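Local coordinates for protein lectin CEL-IV, C-type (Cucumaria echinata, PDB 3ALU) that binds galactose-containing sugars such as raffinose through a calcium ion, as a tetrameric C-type lectin of a sea cucumber, at residues A[14-18]-A[146-151]; A[54-60]-A[104-108]; A[82-87]-A[134-139]. One frame throughout, in Å; residues are numbered along the deposited sequence.

Contact 1: A[14-18]-A[146-151]; sequences GKCFR and ICQLPC
F17 and Q148 face each other as a non-hydrogen-bonded antiparallel pair, and their side chains run side by side off the same face of the sheet, the phenyl and amide planes turned 68° apart. Q148 CB lies 4.0 Å from F17 CE2, while I146 CG2 packs obliquely against F17 CD2. The Q148 chain, extended beyond CG, carries its amide past the ring to the end of K15. There K15 NZ donates to Q148 OE1 (2.9 Å) from above the carbonyl plane, 41° out of it, not on a lone pair. OE1 also accepts from S53 N, and NE2 donates to D100, so this buried amide is fixed at both ends. These residues join strand 15-21 to strand 143-148, the pairing by which the N-terminal and C-terminal ends of a C-type lectin domain are brought together. The hydrogen-bonded pair R18–C147 follows, with R18 N to C147 O at 3.0 Å and C147 N to R18 O at 2.9 Å. Their side chains leave the other face of the sheet, where C147 is disulfide-bonded to C33. Beyond the strand, L149 N still donates a hydrogen bond to C16 O, and L149 CD1 rests on C16 CB at 3.8 Å. A water bridges C16 N and L149 O. C151, its SG anti to the backbone N (chi1 -174°), sets that sulfur 3.4 Å from K15 CG and is disulfide-bonded to C41 of a neighbouring subunit.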
loop_
_atom_site.group_PDB
_atom_site.type_symbol
_atom_site.label_atom_id
_atom_site.label_comp_id
_atom_site.label_asym_id
_atom_site.label_seq_id
_atom_site.Cartn_x
_atom_site.Cartn_y
_atom_site.Cartn_z
ATOM N N GLY A 14 6.667 3.515 7.344
ATOM C CA GLY A 14 6.799 2.091 7.054
ATOM C C GLY A 14 6.395 1.123 8.141
ATOM O O GLY A 14 6.400 -0.085 7.924
ATOM N N LYS A 15 6.020 1.653 9.298
ATOM C CA LYS A 15 5.611 0.808 10.439
ATOM C C LYS A 15 4.156 1.055 10.808
ATOM O O LYS A 15 3.635 2.130 10.584
ATOM C CB LYS A 15 6.485 1.106 11.652
ATOM C CG LYS A 15 7.903 0.626 11.441
ATOM C CD LYS A 15 8.821 1.069 12.573
ATOM C CE LYS A 15 8.578 0.238 13.809
ATOM N NZ LYS A 15 9.692 0.476 14.811
ATOM N N CYS A 16 3.519 0.049 11.423
ATOM C CA CYS A 16 2.120 0.149 11.777
ATOM C C CYS A 16 1.981 0.081 13.298
ATOM O O CYS A 16 2.597 -0.799 13.950
ATOM C CB CYS A 16 1.316 -1.017 11.188
ATOM S SG CYS A 16 1.324 -0.987 9.375
ATOM N N PHE A 17 1.224 1.021 13.829
ATOM C CA PHE A 17 1.098 1.177 15.277
ATOM C C PHE A 17 -0.344 1.159 15.718
ATOM O O PHE A 17 -1.251 1.533 14.973
ATOM C CB PHE A 17 1.681 2.520 15.701
ATOM C CG PHE A 17 3.157 2.690 15.385
ATOM C CD1 PHE A 17 3.558 3.389 14.249
ATOM C CD2 PHE A 17 4.127 2.174 16.235
ATOM C CE1 PHE A 17 4.917 3.584 13.964
ATOM C CE2 PHE A 17 5.477 2.350 15.970
ATOM C CZ PHE A 17 5.894 3.043 14.853
ATOM N N ARG A 18 -0.543 0.784 16.983
ATOM C CA ARG A 18 -1.862 0.865 17.589
ATOM C C ARG A 18 -1.717 1.043 19.105
ATOM O O ARG A 18 -0.926 0.350 19.777
ATOM C CB ARG A 18 -2.692 -0.369 17.250
ATOM C CG ARG A 18 -4.144 -0.281 17.795
ATOM C CD ARG A 18 -5.031 -1.353 17.169
ATOM N NE ARG A 18 -6.248 -1.386 17.941
ATOM C CZ ARG A 18 -7.073 -2.432 17.926
ATOM N NH1 ARG A 18 -6.807 -3.470 17.141
ATOM N NH2 ARG A 18 -8.139 -2.429 18.687
ATOM N N ILE A 146 1.537 1.055 23.421
ATOM C CA ILE A 146 1.510 1.052 21.961
ATOM C C ILE A 146 2.247 -0.146 21.415
ATOM O O ILE A 146 3.413 -0.401 21.736
ATOM C CB ILE A 146 2.142 2.335 21.352
ATOM C CG1 ILE A 146 1.394 3.584 21.801
ATOM C CG2 ILE A 146 2.198 2.279 19.851
ATOM C CD1 ILE A 146 2.285 4.829 21.764
ATOM N N CYS A 147 1.542 -0.913 20.583
ATOM C CA CYS A 147 2.156 -2.012 19.812
ATOM C C CYS A 147 2.578 -1.555 18.409
ATOM O O CYS A 147 1.940 -0.635 17.797
ATOM C CB CYS A 147 1.169 -3.192 19.650
ATOM S SG CYS A 147 0.619 -3.947 21.196
ATOM N N GLN A 148 3.588 -2.240 17.873
ATOM C CA GLN A 148 3.942 -2.135 16.455
ATOM C C GLN A 148 3.803 -3.534 15.849
ATOM O O GLN A 148 4.148 -4.528 16.481
ATOM C CB GLN A 148 5.385 -1.591 16.258
ATOM C CG GLN A 148 6.422 -2.556 16.722
ATOM C CD GLN A 148 7.815 -1.991 16.606
ATOM O OE1 GLN A 148 8.008 -0.797 16.788
ATOM N NE2 GLN A 148 8.793 -2.864 16.340
ATOM N N LEU A 149 3.278 -3.617 14.630
ATOM C CA LEU A 149 3.296 -4.895 13.923
ATOM C C LEU A 149 4.725 -5.181 13.499
ATOM O O LEU A 149 5.541 -4.272 13.450
ATOM C CB LEU A 149 2.347 -4.822 12.709
ATOM C CG LEU A 149 0.870 -4.730 13.128
ATOM C CD1 LEU A 149 -0.010 -4.552 11.892
ATOM C CD2 LEU A 149 0.408 -5.993 13.877
ATOM N N PRO A 150 5.053 -6.454 13.174
ATOM C CA PRO A 150 6.377 -6.793 12.743
ATOM C C PRO A 150 6.828 -5.862 11.617
ATOM O O PRO A 150 6.081 -5.655 10.648
ATOM C CB PRO A 150 6.234 -8.260 12.248
ATOM C CG PRO A 150 5.070 -8.784 12.952
ATOM C CD PRO A 150 4.162 -7.628 13.246
ATOM N N CYS A 151 8.002 -5.265 11.784
ATOM C CA CYS A 151 8.565 -4.313 10.832
ATOM C C CYS A 151 9.459 -5.106 9.876
ATOM O O CYS A 151 10.425 -5.745 10.306
ATOM C CB CYS A 151 9.400 -3.259 11.579
ATOM S SG CYS A 151 10.040 -1.884 10.561
HETATM O O HOH W 1 5.120 -2.223 11.677
#

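Contact 2: A[54-60]-A[104-108]; sequences IHSAESQ and VDYDG
The Y106 ring lies with one face against the backbone that leads into helix 57-70: S56 C sits 3.7 Å above its plane, displaced toward the rim. Obliquely round the same ring come A57 N, 3.5 Å from Y106 CE2, I54 CG2, 3.9 Å from Y106 CD1, and Q60 CB beside CE1 and CZ of the tyrosine. The D105 carboxylate is modelled at the edge of the H55 imidazole, but too close for the arrangement to be trusted. In this C-type lectin domain the contact fastens the start of helix 57-70 to the long loop between strands 96-98 and 120-125.

Y106 reaches the helix because its CG stands anti to the backbone N (chi1 171°), which sends the ring across the first turn until OH meets Q60 CG at 3.4 Å. The side chains of Q60 and Y106 cross at about a right angle, and F133 packs on both. S56 is the N-cap: its OG accepts from S59 N at 3.0 Å, with an N-H...O angle of 163°. S56 N, by contrast, is buried beneath Y106 and has no polar partner in the model. The polar end of H55 is turned to the loop as well, NE2 being hydrogen-bonded to S102, while its ring meets that of W98. What polar linkage there is between the two backbones runs through a single water, which donates to I54 O at 2.8 Å and to Y106 O at 2.9 Å.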
loop_
_atom_site.group_PDB
_atom_site.type_symbol
_atom_site.label_atom_id
_atom_site.label_comp_id
_atom_site.label_asym_id
_atom_site.label_seq_id
_atom_site.Cartn_x
_atom_site.Cartn_y
_atom_site.Cartn_z
ATOM N N ILE A 54 11.398 3.346 18.865
ATOM C CA ILE A 54 11.334 4.739 18.367
ATOM C C ILE A 54 12.743 5.097 17.945
ATOM O O ILE A 54 13.683 4.898 18.747
ATOM C CB ILE A 54 10.817 5.703 19.460
ATOM C CG1 ILE A 54 9.431 5.227 19.993
ATOM C CG2 ILE A 54 10.778 7.164 18.943
ATOM C CD1 ILE A 54 8.884 6.010 21.208
ATOM N N HIS A 55 12.901 5.608 16.712
ATOM C CA HIS A 55 14.262 5.729 16.133
ATOM C C HIS A 55 14.613 7.091 15.595
ATOM O O HIS A 55 15.691 7.279 15.005
ATOM C CB HIS A 55 14.444 4.667 15.079
ATOM C CG HIS A 55 14.419 3.317 15.678
ATOM N ND1 HIS A 55 13.291 2.515 15.672
ATOM C CD2 HIS A 55 15.332 2.692 16.443
ATOM C CE1 HIS A 55 13.552 1.407 16.345
ATOM N NE2 HIS A 55 14.778 1.493 16.831
ATOM N N SER A 56 13.728 8.047 15.828
ATOM C CA SER A 56 13.961 9.424 15.360
ATOM C C SER A 56 13.049 10.412 16.059
ATOM O O SER A 56 12.006 10.033 16.631
ATOM C CB SER A 56 13.768 9.545 13.823
ATOM O OG SER A 56 12.376 9.532 13.486
ATOM N N ALA A 57 13.432 11.703 15.995
ATOM C CA ALA A 57 12.630 12.769 16.537
ATOM C C ALA A 57 11.241 12.841 15.887
ATOM O O ALA A 57 10.267 13.146 16.553
ATOM C CB ALA A 57 13.356 14.110 16.349
ATOM N N GLU A 58 11.190 12.610 14.575
ATOM C CA GLU A 58 9.929 12.578 13.855
ATOM C C GLU A 58 9.048 11.428 14.313
ATOM O O GLU A 58 7.847 11.603 14.437
ATOM C CB GLU A 58 10.200 12.408 12.370
ATOM C CG GLU A 58 10.773 13.663 11.745
ATOM C CD GLU A 58 10.726 13.632 10.230
ATOM O OE1 GLU A 58 10.916 14.718 9.632
ATOM O OE2 GLU A 58 10.485 12.536 9.636
ATOM N N SER A 59 9.626 10.243 14.508
ATOM C CA SER A 59 8.806 9.102 15.018
ATOM C C SER A 59 8.318 9.429 16.425
ATOM O O SER A 59 7.163 9.155 16.772
ATOM C CB SER A 59 9.627 7.803 15.062
ATOM O OG SER A 59 9.972 7.386 13.739
ATOM N N GLN A 60 9.165 10.058 17.240
ATOM C CA GLN A 60 8.766 10.416 18.576
ATOM C C GLN A 60 7.603 11.392 18.500
ATOM O O GLN A 60 6.665 11.294 19.288
ATOM C CB GLN A 60 9.972 11.040 19.345
ATOM C CG GLN A 60 9.607 11.720 20.676
ATOM C CD GLN A 60 9.031 10.802 21.718
ATOM O OE1 GLN A 60 8.420 11.268 22.685
ATOM N NE2 GLN A 60 9.254 9.510 21.566
ATOM N N VAL A 104 19.196 1.136 19.762
ATOM C CA VAL A 104 18.810 2.339 20.484
ATOM C C VAL A 104 19.646 3.468 19.885
ATOM O O VAL A 104 20.747 3.808 20.386
ATOM C CB VAL A 104 19.015 2.193 22.000
ATOM C CG1 VAL A 104 18.601 3.484 22.738
ATOM C CG2 VAL A 104 18.207 0.985 22.543
ATOM N N ASP A 105 19.130 4.031 18.814
ATOM C CA ASP A 105 19.813 5.056 18.028
ATOM C C ASP A 105 19.126 6.421 18.171
ATOM O O ASP A 105 19.432 7.362 17.429
ATOM C CB ASP A 105 19.906 4.611 16.542
ATOM C CG ASP A 105 18.554 4.218 15.916
ATOM O OD1 ASP A 105 17.485 4.289 16.573
ATOM O OD2 ASP A 105 18.567 3.819 14.722
ATOM N N TYR A 106 18.142 6.500 19.070
ATOM C CA TYR A 106 17.429 7.738 19.395
ATOM C C TYR A 106 17.156 7.800 20.895
ATOM O O TYR A 106 16.707 6.832 21.514
ATOM C CB TYR A 106 16.099 7.868 18.625
ATOM C CG TYR A 106 15.268 9.020 19.097
ATOM C CD1 TYR A 106 14.141 8.808 19.914
ATOM C CD2 TYR A 106 15.600 10.353 18.756
ATOM C CE1 TYR A 106 13.385 9.871 20.390
ATOM C CE2 TYR A 106 14.849 11.424 19.230
ATOM C CZ TYR A 106 13.735 11.184 20.033
ATOM O OH TYR A 106 12.994 12.234 20.518
ATOM N N ASP A 107 17.429 8.973 21.437
ATOM C CA ASP A 107 17.323 9.291 22.849
ATOM C C ASP A 107 16.144 10.238 23.073
ATOM O O ASP A 107 16.239 11.438 22.769
ATOM C CB ASP A 107 18.657 9.969 23.270
ATOM C CG ASP A 107 18.620 10.558 24.652
ATOM O OD1 ASP A 107 19.673 11.127 25.088
ATOM O OD2 ASP A 107 17.570 10.488 25.313
ATOM N N GLY A 108 15.028 9.710 23.608
ATOM C CA GLY A 108 13.845 10.517 23.813
ATOM C C GLY A 108 13.505 10.764 25.273
ATOM O O GLY A 108 12.407 11.181 25.606
HETATM O O HOH W 2 16.150 4.394 19.979
#

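Contact 3: A[82-87]-A[134-139]; sequences QVYIGM and WADVYS. With CA (calcium ion), chain K; GLA (alpha-D-galactopyranose), chain E; EDO (1,2-ethanediol), chain J; EDO (1,2-ethanediol), chain I.
I85 sets its CD1 on one face of the W134 indole, a CH-pi contact 3.7 Å from the centroid of the five-membered ring and only 7° off its normal. M87 CE touches the same indole at CZ3, and W109 meets it edge-to-face. Farther along, Y84 CE1 lies against V137 CG2 at 3.7 Å, while Y84 OH bonds to N141 O. This apolar packing joins strands 82-85 and 134-137, which cross at 80° with their axes 8.5 Å apart.

Hydrogen bonding passes through the sugar. Q82 gives NE2 to galactose O6 at 2.7 Å. V137 CG1 packs beside both O6 and that amide nitrogen, and A135 CB lies near O4.

Metal coordination comes from D136, which grips the calcium ion twice, through O and OD1, each at 2.4 Å. E113 and N115, of the EPN motif (E113, P114, N115) of the C-type lectin sugar site, and N116 bind it too. D136 OD2 is held by S120. Galactose O3 and O4 lie 2.6 and 2.5 Å from the calcium ion.

The vicinal hydroxyls O3 and O4 are thus read by the metal and the exocyclic O6 by Q82, so both crossing strands take part in recognising galactose.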
loop_
_atom_site.group_PDB
_atom_site.type_symbol
_atom_site.label_atom_id
_atom_site.label_comp_id
_atom_site.label_asym_id
_atom_site.label_seq_id
_atom_site.Cartn_x
_atom_site.Cartn_y
_atom_site.Cartn_z
ATOM N N GLN A 82 0.867 7.899 31.006
ATOM C CA GLN A 82 2.085 7.229 30.606
ATOM C C GLN A 82 1.680 5.987 29.820
ATOM O O GLN A 82 0.803 5.258 30.242
ATOM C CB GLN A 82 2.868 6.838 31.843
ATOM C CG GLN A 82 3.238 8.067 32.605
ATOM C CD GLN A 82 4.058 7.746 33.847
ATOM O OE1 GLN A 82 3.534 7.701 34.963
ATOM N NE2 GLN A 82 5.350 7.512 33.654
ATOM N N VAL A 83 2.354 5.765 28.699
ATOM C CA VAL A 83 2.004 4.700 27.785
ATOM C C VAL A 83 3.273 3.922 27.488
ATOM O O VAL A 83 4.260 4.521 26.980
ATOM C CB VAL A 83 1.452 5.323 26.479
ATOM C CG1 VAL A 83 1.148 4.250 25.412
ATOM C CG2 VAL A 83 0.182 6.225 26.775
ATOM N N TYR A 84 3.285 2.613 27.761
ATOM C CA TYR A 84 4.462 1.813 27.540
ATOM C C TYR A 84 4.919 1.771 26.108
ATOM O O TYR A 84 4.109 1.686 25.193
ATOM C CB TYR A 84 4.262 0.364 27.981
ATOM C CG TYR A 84 4.452 0.107 29.438
ATOM C CD1 TYR A 84 5.622 0.553 30.115
ATOM C CD2 TYR A 84 3.526 -0.662 30.142
ATOM C CE1 TYR A 84 5.796 0.271 31.473
ATOM C CE2 TYR A 84 3.703 -0.953 31.493
ATOM C CZ TYR A 84 4.871 -0.508 32.145
ATOM O OH TYR A 84 5.029 -0.784 33.498
ATOM N N ILE A 85 6.242 1.867 25.946
ATOM C CA ILE A 85 6.904 1.533 24.692
ATOM C C ILE A 85 7.916 0.419 25.003
ATOM O O ILE A 85 8.075 0.032 26.191
ATOM C CB ILE A 85 7.591 2.762 24.099
ATOM C CG1 ILE A 85 8.627 3.307 25.093
ATOM C CG2 ILE A 85 6.534 3.854 23.737
ATOM C CD1 ILE A 85 9.386 4.575 24.536
ATOM N N GLY A 86 8.610 -0.068 23.989
ATOM C CA GLY A 86 9.417 -1.306 24.143
ATOM C C GLY A 86 10.794 -1.138 24.788
ATOM O O GLY A 86 11.636 -1.992 24.595
ATOM N N MET A 87 10.969 -0.097 25.612
ATOM C CA MET A 87 12.303 0.242 26.180
ATOM C C MET A 87 12.602 -0.470 27.497
ATOM O O MET A 87 11.843 -0.345 28.456
ATOM C CB MET A 87 12.335 1.767 26.401
ATOM C CG MET A 87 13.592 2.316 27.118
ATOM S SD MET A 87 15.187 1.795 26.455
ATOM C CE MET A 87 15.258 2.752 24.930
ATOM N N TRP A 134 10.203 10.510 27.314
ATOM C CA TRP A 134 10.057 9.242 28.049
ATOM C C TRP A 134 10.414 9.345 29.528
ATOM O O TRP A 134 11.354 10.071 29.905
ATOM C CB TRP A 134 10.897 8.117 27.447
ATOM C CG TRP A 134 10.888 8.036 25.967
ATOM C CD1 TRP A 134 9.874 8.409 25.138
ATOM C CD2 TRP A 134 11.935 7.525 25.148
ATOM N NE1 TRP A 134 10.243 8.177 23.831
ATOM C CE2 TRP A 134 11.499 7.623 23.802
ATOM C CE3 TRP A 134 13.201 6.940 25.420
ATOM C CZ2 TRP A 134 12.309 7.232 22.694
ATOM C CZ3 TRP A 134 14.006 6.547 24.325
ATOM C CH2 TRP A 134 13.555 6.697 22.973
ATOM N N ALA A 135 9.696 8.567 30.330
ATOM C CA ALA A 135 10.053 8.349 31.737
ATOM C C ALA A 135 10.397 6.884 31.894
ATOM O O ALA A 135 9.833 6.040 31.183
ATOM C CB ALA A 135 8.879 8.698 32.657
ATOM N N ASP A 136 11.313 6.547 32.803
ATOM C CA ASP A 136 11.428 5.128 33.159
ATOM C C ASP A 136 10.657 4.847 34.437
ATOM O O ASP A 136 10.533 5.735 35.311
ATOM C CB ASP A 136 12.879 4.608 33.232
ATOM C CG ASP A 136 13.648 5.113 34.475
ATOM O OD1 ASP A 136 13.445 6.252 34.920
ATOM O OD2 ASP A 136 14.508 4.357 34.982
ATOM N N VAL A 137 10.086 3.649 34.478
ATOM C CA VAL A 137 9.191 3.271 35.575
ATOM C C VAL A 137 9.465 1.834 35.954
ATOM O O VAL A 137 10.039 1.069 35.196
ATOM C CB VAL A 137 7.681 3.397 35.157
ATOM C CG1 VAL A 137 7.286 4.831 34.747
ATOM C CG2 VAL A 137 7.289 2.366 34.064
ATOM N N TYR A 138 9.015 1.442 37.150
ATOM C CA TYR A 138 9.113 0.033 37.518
ATOM C C TYR A 138 8.070 -0.768 36.744
ATOM O O TYR A 138 6.962 -0.273 36.455
ATOM C CB TYR A 138 9.002 -0.142 39.061
ATOM C CG TYR A 138 10.137 0.568 39.728
ATOM C CD1 TYR A 138 9.910 1.633 40.580
ATOM C CD2 TYR A 138 11.455 0.218 39.416
ATOM C CE1 TYR A 138 10.998 2.340 41.150
ATOM C CE2 TYR A 138 12.527 0.900 39.977
ATOM C CZ TYR A 138 12.278 1.953 40.838
ATOM O OH TYR A 138 13.341 2.655 41.382
ATOM N N SER A 139 8.452 -1.994 36.426
ATOM C CA SER A 139 7.765 -2.828 35.434
ATOM C C SER A 139 6.401 -3.296 35.884
ATOM O O SER A 139 5.597 -3.779 35.084
ATOM C CB SER A 139 8.627 -4.033 35.070
ATOM O OG SER A 139 8.751 -4.935 36.166
HETATM CA CA CA K . 11.878 7.503 36.279
HETATM C C1 GLA E . 8.133 9.809 39.289
HETATM C C2 GLA E . 9.625 9.582 39.015
HETATM C C3 GLA E . 10.073 10.122 37.666
HETATM C C4 GLA E . 9.185 9.585 36.536
HETATM C C5 GLA E . 7.705 9.812 36.906
HETATM C C6 GLA E . 6.733 9.226 35.869
HETATM O O2 GLA E . 10.421 10.242 40.023
HETATM O O3 GLA E . 11.449 9.772 37.452
HETATM O O4 GLA E . 9.452 8.183 36.420
HETATM O O5 GLA E . 7.393 9.217 38.179
HETATM O O6 GLA E . 6.881 7.803 35.887
HETATM C C1 EDO J . 0.157 6.946 34.062
HETATM O O1 EDO J . -1.057 7.018 33.335
HETATM C C2 EDO J . 0.339 8.202 34.870
HETATM O O2 EDO J . 0.842 7.857 36.154
HETATM C C1 EDO I . 9.026 4.544 39.015
HETATM O O1 EDO I . 7.898 3.715 38.709
HETATM C C2 EDO I . 8.686 6.011 38.871
HETATM O O2 EDO I . 8.196 6.447 40.136
#

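Contacts 1 and 3 are buried and lie on opposite sides of the chain's centre; contact 2 is only partly buried. Strands 82-89 and 143-148 are parallel neighbours in the sheet, so contact 3 adjoins contact 1 there, with I146 packed on V83. Contact 2 reaches both: K15 NZ comes within 4.2 Å of H55 ND1, and I54 CD1 meets I85 CD1 at 3.7 Å, while the backbone of G108 probably bonds to that of W134. The chemistry follows the place. Contact 1 relies on direct backbone pairing and flanking disulfides near a subunit interface, contact 2 on one aromatic ring and a water, and contact 3 on apolar packing beneath a calcium and sugar site.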